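PDB 3EP1: PGRP-Hd - Peptidoglycan recognition protein homologue from Alvinella pompejana, which probably recognises bacterial peptidoglycan in the innate immunity of this worm, through a domain related to N-acetylmuramoyl-L-alanine amidases. Local coordinates for residues F82-D87 and S133-C138; Y163-L166 and G171-L174. All coordinates share one frame; numbering follows the deposited sequence.

Contact 1. Residues F82-D87 and S133-C138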
loop_
_atom_site.group_PDB
_atom_site.type_symbol
_atom_site.label_atom_id
_atom_site.label_comp_id
_atom_site.label_asym_id
_atom_site.label_seq_id
_atom_site.Cartn_x
_atom_site.Cartn_y
_atom_site.Cartn_z
ATOM N N PHE A 82 14.038 1.656 0.872
ATOM C CA PHE A 82 13.517 0.316 1.118
ATOM C C PHE A 82 14.465 -0.731 0.549
ATOM O O PHE A 82 15.270 -0.439 -0.330
ATOM C CB PHE A 82 12.154 0.114 0.446
ATOM C CG PHE A 82 11.063 0.988 0.987
ATOM C CD1 PHE A 82 10.732 2.180 0.354
ATOM C CD2 PHE A 82 10.373 0.623 2.138
ATOM C CE1 PHE A 82 9.734 2.996 0.859
ATOM C CE2 PHE A 82 9.375 1.430 2.652
ATOM C CZ PHE A 82 9.055 2.623 2.010
ATOM N N LEU A 83 14.351 -1.957 1.047
ATOM C CA LEU A 83 15.169 -3.064 0.572
ATOM C C LEU A 83 14.261 -4.289 0.505
ATOM O O LEU A 83 13.359 -4.438 1.321
ATOM C CB LEU A 83 16.349 -3.322 1.514
ATOM C CG LEU A 83 17.311 -2.170 1.818
ATOM C CD1 LEU A 83 16.751 -1.324 2.950
ATOM C CD2 LEU A 83 18.672 -2.725 2.214
ATOM N N ILE A 84 14.510 -5.166 -0.459
ATOM C CA ILE A 84 13.683 -6.354 -0.661
ATOM C C ILE A 84 14.546 -7.608 -0.823
ATOM O O ILE A 84 15.496 -7.599 -1.601
ATOM C CB ILE A 84 12.814 -6.166 -1.939
ATOM C CG1 ILE A 84 12.080 -4.819 -1.869
ATOM C CG2 ILE A 84 11.851 -7.331 -2.106
ATOM C CD1 ILE A 84 11.243 -4.476 -3.088
ATOM N N ASP A 85 14.236 -8.678 -0.090
ATOM C CA ASP A 85 15.017 -9.907 -0.222
ATOM C C ASP A 85 14.360 -10.878 -1.200
ATOM O O ASP A 85 13.251 -10.642 -1.672
ATOM C CB ASP A 85 15.262 -10.593 1.140
ATOM C CG ASP A 85 13.988 -11.093 1.804
ATOM O OD1 ASP A 85 12.979 -11.329 1.104
ATOM O OD2 ASP A 85 14.013 -11.273 3.041
ATOM N N GLN A 86 15.044 -11.979 -1.487
ATOM C CA GLN A 86 14.560 -12.961 -2.456
ATOM C C GLN A 86 13.298 -13.740 -2.095
ATOM O O GLN A 86 12.716 -14.428 -2.946
ATOM C CB GLN A 86 15.717 -13.895 -2.819
ATOM C CG GLN A 86 16.901 -13.097 -3.382
ATOM C CD GLN A 86 18.107 -13.942 -3.726
ATOM O OE1 GLN A 86 18.579 -14.725 -2.904
ATOM N NE2 GLN A 86 18.623 -13.782 -4.945
ATOM N N ASP A 87 12.854 -13.610 -0.848
ATOM C CA ASP A 87 11.638 -14.275 -0.411
ATOM C C ASP A 87 10.477 -13.296 -0.368
ATOM O O ASP A 87 9.427 -13.605 0.175
ATOM C CB ASP A 87 11.832 -14.918 0.964
ATOM C CG ASP A 87 12.715 -16.148 0.908
ATOM O OD1 ASP A 87 12.418 -17.059 0.106
ATOM O OD2 ASP A 87 13.705 -16.217 1.664
ATOM N N SER A 133 6.575 -5.133 -6.940
ATOM C CA SER A 133 5.333 -4.665 -7.537
ATOM C C SER A 133 4.395 -4.093 -6.480
ATOM O O SER A 133 3.817 -3.022 -6.672
ATOM C CB SER A 133 4.640 -5.810 -8.267
ATOM O OG SER A 133 3.490 -5.335 -8.941
ATOM N N LYS A 134 4.253 -4.803 -5.364
ATOM C CA LYS A 134 3.378 -4.355 -4.282
ATOM C C LYS A 134 3.827 -3.019 -3.692
ATOM O O LYS A 134 3.011 -2.128 -3.484
ATOM C CB LYS A 134 3.321 -5.410 -3.171
ATOM C CG LYS A 134 2.417 -5.040 -1.988
ATOM C CD LYS A 134 2.349 -6.173 -0.950
ATOM C CE LYS A 134 3.732 -6.464 -0.380
ATOM N NZ LYS A 134 3.813 -7.770 0.318
ATOM N N LEU A 135 5.123 -2.890 -3.418
ATOM C CA LEU A 135 5.655 -1.660 -2.841
ATOM C C LEU A 135 5.275 -0.428 -3.670
ATOM O O LEU A 135 4.835 0.590 -3.147
ATOM C CB LEU A 135 7.178 -1.763 -2.725
ATOM C CG LEU A 135 7.921 -0.509 -2.256
ATOM C CD1 LEU A 135 7.493 -0.158 -0.848
ATOM C CD2 LEU A 135 9.415 -0.738 -2.306
ATOM N N ILE A 136 5.454 -0.530 -4.974
ATOM C CA ILE A 136 5.149 0.575 -5.865
ATOM C C ILE A 136 3.653 0.889 -5.891
ATOM O O ILE A 136 3.232 2.030 -5.704
ATOM C CB ILE A 136 5.625 0.241 -7.280
ATOM C CG1 ILE A 136 7.139 -0.035 -7.251
ATOM C CG2 ILE A 136 5.238 1.376 -8.237
ATOM C CD1 ILE A 136 7.711 -0.628 -8.531
ATOM N N ILE A 137 2.850 -0.139 -6.111
ATOM C CA ILE A 137 1.418 0.048 -6.168
ATOM C C ILE A 137 0.897 0.640 -4.855
ATOM O O ILE A 137 0.049 1.539 -4.863
ATOM C CB ILE A 137 0.728 -1.284 -6.534
ATOM C CG1 ILE A 137 1.185 -1.702 -7.938
ATOM C CG2 ILE A 137 -0.793 -1.132 -6.511
ATOM C CD1 ILE A 137 0.550 -2.972 -8.464
ATOM N N CYS A 138 1.423 0.178 -3.725
ATOM C CA CYS A 138 0.974 0.724 -2.454
ATOM C C CYS A 138 1.565 2.118 -2.225
ATOM O O CYS A 138 0.995 2.935 -1.503
ATOM C CB CYS A 138 1.327 -0.224 -1.309
ATOM S SG CYS A 138 0.358 -1.776 -1.354
#

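Contact 2. Residues Y163-L166 and G171-L174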
loop_
_atom_site.group_PDB
_atom_site.type_symbol
_atom_site.label_atom_id
_atom_site.label_comp_id
_atom_site.label_asym_id
_atom_site.label_seq_id
_atom_site.Cartn_x
_atom_site.Cartn_y
_atom_site.Cartn_z
ATOM N N TYR A 163 18.098 -6.091 -15.340
ATOM C CA TYR A 163 17.893 -5.100 -16.388
ATOM C C TYR A 163 17.227 -5.718 -17.620
ATOM O O TYR A 163 16.302 -5.144 -18.187
ATOM C CB TYR A 163 19.240 -4.493 -16.789
ATOM C CG TYR A 163 19.161 -3.492 -17.910
ATOM C CD1 TYR A 163 18.804 -2.168 -17.666
ATOM C CD2 TYR A 163 19.438 -3.870 -19.219
ATOM C CE1 TYR A 163 18.731 -1.241 -18.700
ATOM C CE2 TYR A 163 19.366 -2.955 -20.262
ATOM C CZ TYR A 163 19.015 -1.643 -19.997
ATOM O OH TYR A 163 18.959 -0.729 -21.030
ATOM N N ASP A 164 17.710 -6.885 -18.031
ATOM C CA ASP A 164 17.168 -7.574 -19.199
ATOM C C ASP A 164 15.678 -7.822 -19.071
ATOM O O ASP A 164 14.925 -7.628 -20.021
ATOM C CB ASP A 164 17.867 -8.921 -19.399
ATOM C CG ASP A 164 19.266 -8.781 -19.957
ATOM O OD1 ASP A 164 20.011 -9.785 -19.927
ATOM O OD2 ASP A 164 19.616 -7.681 -20.428
ATOM N N MET A 165 15.269 -8.256 -17.884
ATOM C CA MET A 165 13.875 -8.572 -17.593
ATOM C C MET A 165 12.901 -7.395 -17.624
ATOM O O MET A 165 11.782 -7.522 -18.132
ATOM C CB MET A 165 13.786 -9.251 -16.232
ATOM C CG MET A 165 12.374 -9.572 -15.830
ATOM S SD MET A 165 12.323 -10.215 -14.178
ATOM C CE MET A 165 12.078 -8.677 -13.260
ATOM N N LEU A 166 13.304 -6.261 -17.059
ATOM C CA LEU A 166 12.433 -5.086 -17.053
ATOM C C LEU A 166 12.390 -4.498 -18.455
ATOM O O LEU A 166 11.364 -3.989 -18.904
ATOM C CB LEU A 166 12.958 -4.029 -16.087
ATOM C CG LEU A 166 13.109 -4.491 -14.646
ATOM C CD1 LEU A 166 13.789 -3.406 -13.848
ATOM C CD2 LEU A 166 11.739 -4.827 -14.074
ATOM N N GLY A 171 9.031 -2.659 -17.697
ATOM C CA GLY A 171 8.735 -2.604 -16.282
ATOM C C GLY A 171 8.586 -4.055 -15.872
ATOM O O GLY A 171 8.874 -4.943 -16.677
ATOM N N LEU A 172 8.134 -4.315 -14.650
ATOM C CA LEU A 172 7.976 -5.686 -14.189
ATOM C C LEU A 172 7.008 -6.486 -15.064
ATOM O O LEU A 172 6.011 -5.953 -15.576
ATOM C CB LEU A 172 7.515 -5.707 -12.728
ATOM C CG LEU A 172 8.555 -5.235 -11.702
ATOM C CD1 LEU A 172 7.897 -5.057 -10.343
ATOM C CD2 LEU A 172 9.701 -6.235 -11.619
ATOM N N CYS A 173 7.318 -7.768 -15.230
ATOM C CA CYS A 173 6.523 -8.672 -16.049
ATOM C C CYS A 173 5.296 -9.210 -15.338
ATOM O O CYS A 173 5.358 -9.596 -14.171
ATOM C CB CYS A 173 7.367 -9.869 -16.500
ATOM S SG CYS A 173 8.844 -9.537 -17.519
ATOM N N LEU A 174 4.181 -9.261 -16.058
ATOM C CA LEU A 174 2.936 -9.780 -15.500
ATOM C C LEU A 174 2.765 -11.258 -15.875
ATOM O O LEU A 174 2.624 -12.095 -14.956
ATOM C CB LEU A 174 1.754 -8.963 -16.017
#

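Contact 1. Residues F82-D87 and S133-C138
Helix 126-141 packs on the mixed beta-sheet of the amidase-like PGRP fold, and here Leu135 of the helix settles over Phe82 and Ile84 of strand 82-84. Both strand residues point toward the helix, Leu83 between them away; Leu135 CD1 meets Phe82, and CD2 meets both Phe82 and Ile84. CD1 stands almost on the normal of the Phe82 ring, 4.0 Å from the ring centroid and 3° off the ring normal, a CH-pi contact over the centre of the face. CD2 reaches back toward the backbone, 4.0 Å from Phe82 CB. The fork is lowered onto the sheet because Leu135 CG lies anti to its backbone N (chi1 175°). All of this is apolar and buried; no hydrogen bond links strand and helix. Trp96 meets the Phe82 ring edge-to-face and also touches Leu135. With an alanine in place of Phe82, Leu135 CD1 would probably lose the ring face it rests on and Trp96 its aromatic partner, opening a gap between sheet and helix. Ile84 is further packed by Leu128 and Ala131 of the same helix, and backbone hydrogen bonds to Ala114 and Ile116 of the same chain tie it to the adjacent strand 110-115 and the residue just after it. Three residues beyond Leu135, Cys138 forms a disulfide with Cys138 of the second subunit, so this helix also takes part in the dimer link. Farther along segment 82-87, an Asx turn has Asp85 OD1 accepting from Asp87 N at 3.0 Å. At the other end of the Leu135 fork from the ring, CD2 also lies 4.2 Å from Ile84 CD1, the end of an extended branch.

Contact 2. Residues Y163-L166 and G171-L174
Leu172 and Leu166 meet where the C-terminal tail folds back on helix 160-167, a return whose loop is bridged by the disulfide between Cys169 and Cys173. From the backbone, Leu172 CB sets off away from the helix, but CG, anti to the carbonyl carbon (chi1 -69°), brings the side chain round until it lies beside that of Leu166, both pointing the same way. CG comes to 4.0 Å from Leu166 CD2. At the tip, CD2 presses on that same methyl, Leu166 CD2, at 3.5 Å, tighter than usual van der Waals contact, and also meets Met165 CE at 3.8 Å. The other methyl, CD1, turns to helix 126-141, where Leu132, Ser133 and Gln129 receive the side chain. Met165 bends at chi3, which brings CE to Leu172 CD2; Gln129 and Pro124 also touch it, while its CG packs 3.9 Å from Cys173 SG. The polar tie of the return is a single nearly straight backbone bond, Gly171 N to Leu166 O, with an N-H...O angle of 170°. Gly171 has backbone angles (phi 120°) at which a beta carbon would be jammed against the preceding carbonyl oxygen. Gly171 O faces the helix as well, lying 3.6 Å from Leu166 CA in a CA-H...O contact.

Overall arrangement
Contact 1 lies in the core, its centre about 7 Å from that of the chain, whereas contact 2 is only partly buried and sits farther out, its centre about 16 Å from that of the chain. The first joins a strand to a helix across 45 intervening residues, entirely through hydrocarbon and a ring face; the second joins a helix to the tail just after it, adding a backbone hydrogen bond to its apolar packing, beside the Cys169-Cys173 disulfide of the following loop. Helix 126-141 serves both: it supplies one side of contact 1 and receives Leu172 of contact 2, whose CD1 comes within 3.7 Å of Ser133 N. Contact 1 holds Cys138 of an intersubunit disulfide, contact 2 Cys173 of an intrachain one.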